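Local coordinates for Mlr6093 protein (Mesorhizobium loti, PDB 2QJ8), which probably acts as a zinc-dependent hydrolase of the succinylglutamate desuccinylase/aspartoacylase family, cleaving carbon-nitrogen bonds in linear amides or ester bonds, at residues T96-T99 against K104-N107; I154-A159 against N185-M190. All coordinates share one frame; numbering follows the deposited sequence. Where two conformers were deposited one is given.

Contact 1 of 2, residues T96-T99 against K104-N107; sequences TRNT and KNLN
Thr99 holds its OG1 beside its own backbone N, anti to its carbonyl carbon (chi1 -51°), and this brings the hydroxyl close to the carbonyl oxygen of Lys104. Asn98, with CG likewise beside its backbone N, meets Asn105, whose CG runs anti to the backbone N. These residues lie at the two ends of a loop excursion between helices 89-94 and 118-129, in the catalytic domain of a zinc-exopeptidase fold. A backbone hydrogen bond draws the ends together: Thr99 N donates to Lys104 O at 3.1 Å, with an N-H...O angle of 153° and the donor tilted from the carbonyl plane. Thr99 OG1 approaches Lys104 O just as closely, to 3.1 Å. The hydroxyl bonds to Asn88 ND2 and Ser119 OG, so this buried polar group is tied to the body of the domain. Next to Thr99 in the chain, Asn98 CB rests 3.4 Å from Lys104 O, and Asn98 CG approaches Asn105 CB to 3.6 Å. The two side chains cross at a slant, their amide planes 20° apart. The lysine contributes main chain here; its CB points away from the 96-99 segment, and NZ forms a salt bridge with Glu120 and a hydrogen bond with Ser117 OG. Asn98 and Asn105 both touch His55, and Arg97 O bonds to His55 ND1; this histidine belongs to an HxxE sequence motif that supplies zinc ligands in relatives. Asn105 OD1 accepts from Asn54 ND2 and, more weakly, from Asn107 N at 3.3 Å.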
loop_
_atom_site.group_PDB
_atom_site.type_symbol
_atom_site.label_atom_id
_atom_site.label_comp_id
_atom_site.label_asym_id
_atom_site.label_seq_id
_atom_site.Cartn_x
_atom_site.Cartn_y
_atom_site.Cartn_z
ATOM N N THR A 96 3.097 -5.148 10.301
ATOM C CA THR A 96 1.887 -5.887 10.576
ATOM C C THR A 96 0.749 -4.919 10.912
ATOM O O THR A 96 0.993 -3.780 11.341
ATOM C CB THR A 96 2.162 -6.852 11.754
ATOM O OG1 THR A 96 3.410 -7.532 11.546
ATOM C CG2 THR A 96 1.100 -7.872 11.865
ATOM N N ARG A 97 -0.491 -5.345 10.716
ATOM C CA ARG A 97 -1.608 -4.481 11.052
ATOM C C ARG A 97 -1.748 -4.386 12.552
ATOM O O ARG A 97 -1.883 -3.316 13.088
ATOM C CB ARG A 97 -2.928 -4.969 10.476
ATOM C CG ARG A 97 -4.051 -3.981 10.820
ATOM C CD ARG A 97 -5.113 -3.990 9.795
ATOM N NE ARG A 97 -6.057 -2.904 10.029
ATOM C CZ ARG A 97 -5.857 -1.620 9.719
ATOM N NH1 ARG A 97 -4.713 -1.175 9.200
ATOM N NH2 ARG A 97 -6.818 -0.755 9.986
ATOM N N ASN A 98 -1.687 -5.522 13.225
ATOM C CA ASN A 98 -1.823 -5.550 14.660
ATOM C C ASN A 98 -0.552 -6.004 15.359
ATOM O O ASN A 98 0.441 -6.367 14.718
ATOM C CB ASN A 98 -3.061 -6.393 14.974
ATOM C CG ASN A 98 -4.332 -5.726 14.443
ATOM O OD1 ASN A 98 -4.516 -4.512 14.589
ATOM N ND2 ASN A 98 -5.162 -6.486 13.757
ATOM N N THR A 99 -0.593 -5.956 16.680
ATOM C CA THR A 99 0.552 -6.283 17.493
ATOM C C THR A 99 1.040 -7.705 17.177
ATOM O O THR A 99 0.278 -8.660 17.314
ATOM C CB THR A 99 0.195 -6.150 18.972
ATOM O OG1 THR A 99 -0.411 -4.877 19.189
ATOM C CG2 THR A 99 1.433 -6.308 19.870
ATOM N N LYS A 104 -3.269 -8.851 18.880
ATOM C CA LYS A 104 -4.392 -7.974 19.197
ATOM C C LYS A 104 -4.281 -6.607 18.557
ATOM O O LYS A 104 -3.192 -6.052 18.345
ATOM C CB LYS A 104 -4.586 -7.830 20.723
ATOM C CG LYS A 104 -4.737 -9.163 21.469
ATOM C CD LYS A 104 -4.880 -9.033 22.998
ATOM C CE LYS A 104 -5.030 -10.419 23.608
ATOM N NZ LYS A 104 -4.930 -10.454 25.099
ATOM N N ASN A 105 -5.443 -6.085 18.217
ATOM C CA ASN A 105 -5.619 -4.735 17.697
ATOM C C ASN A 105 -5.701 -3.885 18.944
ATOM O O ASN A 105 -6.659 -3.971 19.726
ATOM C CB ASN A 105 -6.878 -4.682 16.834
ATOM C CG ASN A 105 -7.250 -3.287 16.352
ATOM O OD1 ASN A 105 -6.658 -2.260 16.706
ATOM N ND2 ASN A 105 -8.237 -3.260 15.485
ATOM N N LEU A 106 -4.640 -3.117 19.143
ATOM C CA LEU A 106 -4.433 -2.264 20.305
ATOM C C LEU A 106 -5.616 -1.336 20.620
ATOM O O LEU A 106 -5.962 -1.129 21.791
ATOM C CB LEU A 106 -3.127 -1.462 20.102
ATOM C CG LEU A 106 -2.733 -0.383 21.107
ATOM C CD1 LEU A 106 -2.586 -1.017 22.470
ATOM C CD2 LEU A 106 -1.426 0.320 20.676
ATOM N N ASN A 107 -6.204 -0.791 19.570
ATOM C CA ASN A 107 -7.359 0.089 19.672
ATOM C C ASN A 107 -8.573 -0.630 20.267
ATOM O O ASN A 107 -9.173 -0.088 21.207
ATOM C CB ASN A 107 -7.672 0.707 18.301
ATOM C CG ASN A 107 -8.776 1.751 18.350
ATOM O OD1 ASN A 107 -9.958 1.422 18.480
ATOM N ND2 ASN A 107 -8.399 3.014 18.177
#

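Contact 2 of 2, residues I154-A159 against N185-M190; sequences ISHPIA and NETDGM
Hydrogen bonding joins His156 to Asn185 through the imidazole and a peptide N-H. Asn185 N donates to His156 NE2 over 3.0 Å at an N-H...N angle of 147°, and the donor lies in the plane of the ring, at its edge. On the other nitrogen, His156 ND1 donates to Pro157 O at 2.9 Å, the oxygen sitting slightly off the ring plane; the pair of bonds is consistent with ND1 carrying the proton and NE2 acting as acceptor. Both nitrogens are engaged, which probably holds the ring in its rotation. With CG anti to the backbone N (chi1 -171°), the imidazole is carried across to the 185-190 loop. Asn185 ND2 also comes within 3.5 Å of His156 NE2, but at an angle too poor for a bond. Segment 154-159 takes in the end of strand 152-155 and the loop after it, and 185-190 lies in the loop that follows strand 178-182; the contact therefore ties together the loops leaving the C-terminal ends of two parallel neighbours in the alpha/beta fold of the catalytic domain. Nonpolar contact comes from Thr187, whose CG2 sits over one face of the ring in a CH-pi interaction, 3.9 Å from the His156 ring centroid and 21° off its normal. Thr187 CG2 is displaced toward the rim, 3.7 Å from His156 CD2. Replacing His156 by an alanine would probably leave Asn185 N without this acceptor and open a gap under the Thr187 methyl. The imidazole also meets His184 edge-to-face and, with planes inclined, the ring of Phe191.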
loop_
_atom_site.group_PDB
_atom_site.type_symbol
_atom_site.label_atom_id
_atom_site.label_comp_id
_atom_site.label_asym_id
_atom_site.label_seq_id
_atom_site.Cartn_x
_atom_site.Cartn_y
_atom_site.Cartn_z
ATOM N N ILE A 154 -14.230 10.297 9.796
ATOM C CA ILE A 154 -15.420 9.446 9.856
ATOM C C ILE A 154 -16.004 9.640 11.247
ATOM O O ILE A 154 -15.310 9.418 12.239
ATOM C CB ILE A 154 -15.131 7.931 9.660
ATOM C CG1 ILE A 154 -14.501 7.666 8.292
ATOM C CG2 ILE A 154 -16.437 7.078 9.832
ATOM C CD1 ILE A 154 -14.152 6.211 8.071
ATOM N N SER A 155 -17.251 10.095 11.286
ATOM C CA SER A 155 -18.025 10.391 12.473
ATOM C C SER A 155 -19.046 9.280 12.658
ATOM O O SER A 155 -19.874 9.054 11.775
ATOM C CB SER A 155 -18.815 11.710 12.294
ATOM O OG SER A 155 -17.978 12.849 12.176
ATOM N N HIS A 156 -18.980 8.584 13.783
ATOM C CA HIS A 156 -19.921 7.523 14.101
ATOM C C HIS A 156 -21.127 8.117 14.885
ATOM O O HIS A 156 -20.915 8.775 15.913
ATOM C CB HIS A 156 -19.204 6.443 14.919
ATOM C CG HIS A 156 -20.018 5.208 15.114
ATOM N ND1 HIS A 156 -21.178 5.189 15.858
ATOM C CD2 HIS A 156 -19.837 3.946 14.666
ATOM C CE1 HIS A 156 -21.675 3.969 15.859
ATOM N NE2 HIS A 156 -20.877 3.196 15.149
ATOM N N PRO A 157 -22.369 7.973 14.375
ATOM C CA PRO A 157 -23.541 8.445 15.107
ATOM C C PRO A 157 -23.699 7.869 16.518
ATOM O O PRO A 157 -23.460 6.675 16.728
ATOM C CB PRO A 157 -24.702 7.983 14.225
ATOM C CG PRO A 157 -24.142 7.950 12.893
ATOM C CD PRO A 157 -22.764 7.472 13.046
ATOM N N ILE A 158 -24.027 8.737 17.472
ATOM C CA ILE A 158 -24.251 8.358 18.873
ATOM C C ILE A 158 -25.542 9.007 19.393
ATOM O O ILE A 158 -25.989 10.036 18.856
ATOM C CB ILE A 158 -23.017 8.664 19.767
ATOM C CG1 ILE A 158 -22.741 10.172 19.871
ATOM C CG2 ILE A 158 -21.779 7.870 19.224
ATOM C CD1 ILE A 158 -21.748 10.535 20.948
ATOM N N ALA A 159 -26.126 8.396 20.431
ATOM C CA ALA A 159 -27.407 8.829 20.989
ATOM C C ALA A 159 -27.364 10.147 21.746
ATOM O O ALA A 159 -28.402 10.821 21.815
ATOM C CB ALA A 159 -28.025 7.716 21.876
ATOM N N ASN A 185 -20.288 0.579 13.776
ATOM C CA ASN A 185 -20.306 -0.234 14.994
ATOM C C ASN A 185 -18.992 -0.971 15.348
ATOM O O ASN A 185 -18.994 -1.952 16.088
ATOM C CB ASN A 185 -21.545 -1.157 15.000
ATOM C CG ASN A 185 -22.861 -0.378 15.104
ATOM O OD1 ASN A 185 -23.787 -0.592 14.310
ATOM N ND2 ASN A 185 -22.942 0.542 16.080
ATOM N N GLU A 186 -17.880 -0.418 14.864
ATOM C CA GLU A 186 -16.513 -0.884 15.112
ATOM C C GLU A 186 -15.966 0.077 16.176
ATOM O O GLU A 186 -15.007 0.826 15.947
ATOM C CB GLU A 186 -15.686 -0.812 13.819
ATOM N N THR A 187 -16.616 0.039 17.334
ATOM C CA THR A 187 -16.371 0.947 18.452
ATOM C C THR A 187 -15.800 0.313 19.737
ATOM O O THR A 187 -15.604 1.010 20.752
ATOM C CB THR A 187 -17.704 1.643 18.801
ATOM O OG1 THR A 187 -18.671 0.665 19.185
ATOM C CG2 THR A 187 -18.212 2.441 17.611
ATOM N N ASP A 188 -15.544 -0.995 19.729
ATOM C CA ASP A 188 -14.968 -1.637 20.901
ATOM C C ASP A 188 -13.633 -0.995 21.192
ATOM O O ASP A 188 -12.950 -0.529 20.281
ATOM C CB ASP A 188 -14.772 -3.145 20.706
ATOM C CG ASP A 188 -16.086 -3.926 20.713
ATOM O OD1 ASP A 188 -17.164 -3.344 20.970
ATOM O OD2 ASP A 188 -16.024 -5.145 20.459
ATOM N N GLY A 189 -13.325 -0.873 22.471
ATOM C CA GLY A 189 -12.078 -0.309 22.883
ATOM C C GLY A 189 -11.984 1.197 23.066
ATOM O O GLY A 189 -12.624 1.759 23.955
HETATM N N MSE A 190 -11.213 1.841 22.193
HETATM C CA MSE A 190 -10.916 3.266 22.315
HETATM C C MSE A 190 -12.150 4.151 22.148
HETATM O O MSE A 190 -12.337 5.097 22.902
HETATM C CB MSE A 190 -9.823 3.675 21.314
HETATM C CG MSE A 190 -9.085 4.943 21.679
HETATM SE SE MSE A 190 -7.524 5.338 20.544
HETATM C CE MSE A 190 -6.534 3.665 20.680
#

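The contacts follow one another along the chain, both inside the catalytic domain, with centres about 18 Å apart. They nevertheless meet directly: Asn107 O, at the end of contact 1, is 3.0 Å from Met190 N (selenomethionine here) of contact 2, a probable backbone hydrogen bond that joins the 104-107 loop to the start of helix 190-197. Next to it, Asn107 OD1 packs 4.0 Å from Asp188 O. Contact 1 is the one beside His55 and so probably borders the zinc site, judging from relatives. Contact 2 lies at the surface, and its 185-190 loop runs from His156 to Asn107 of contact 1.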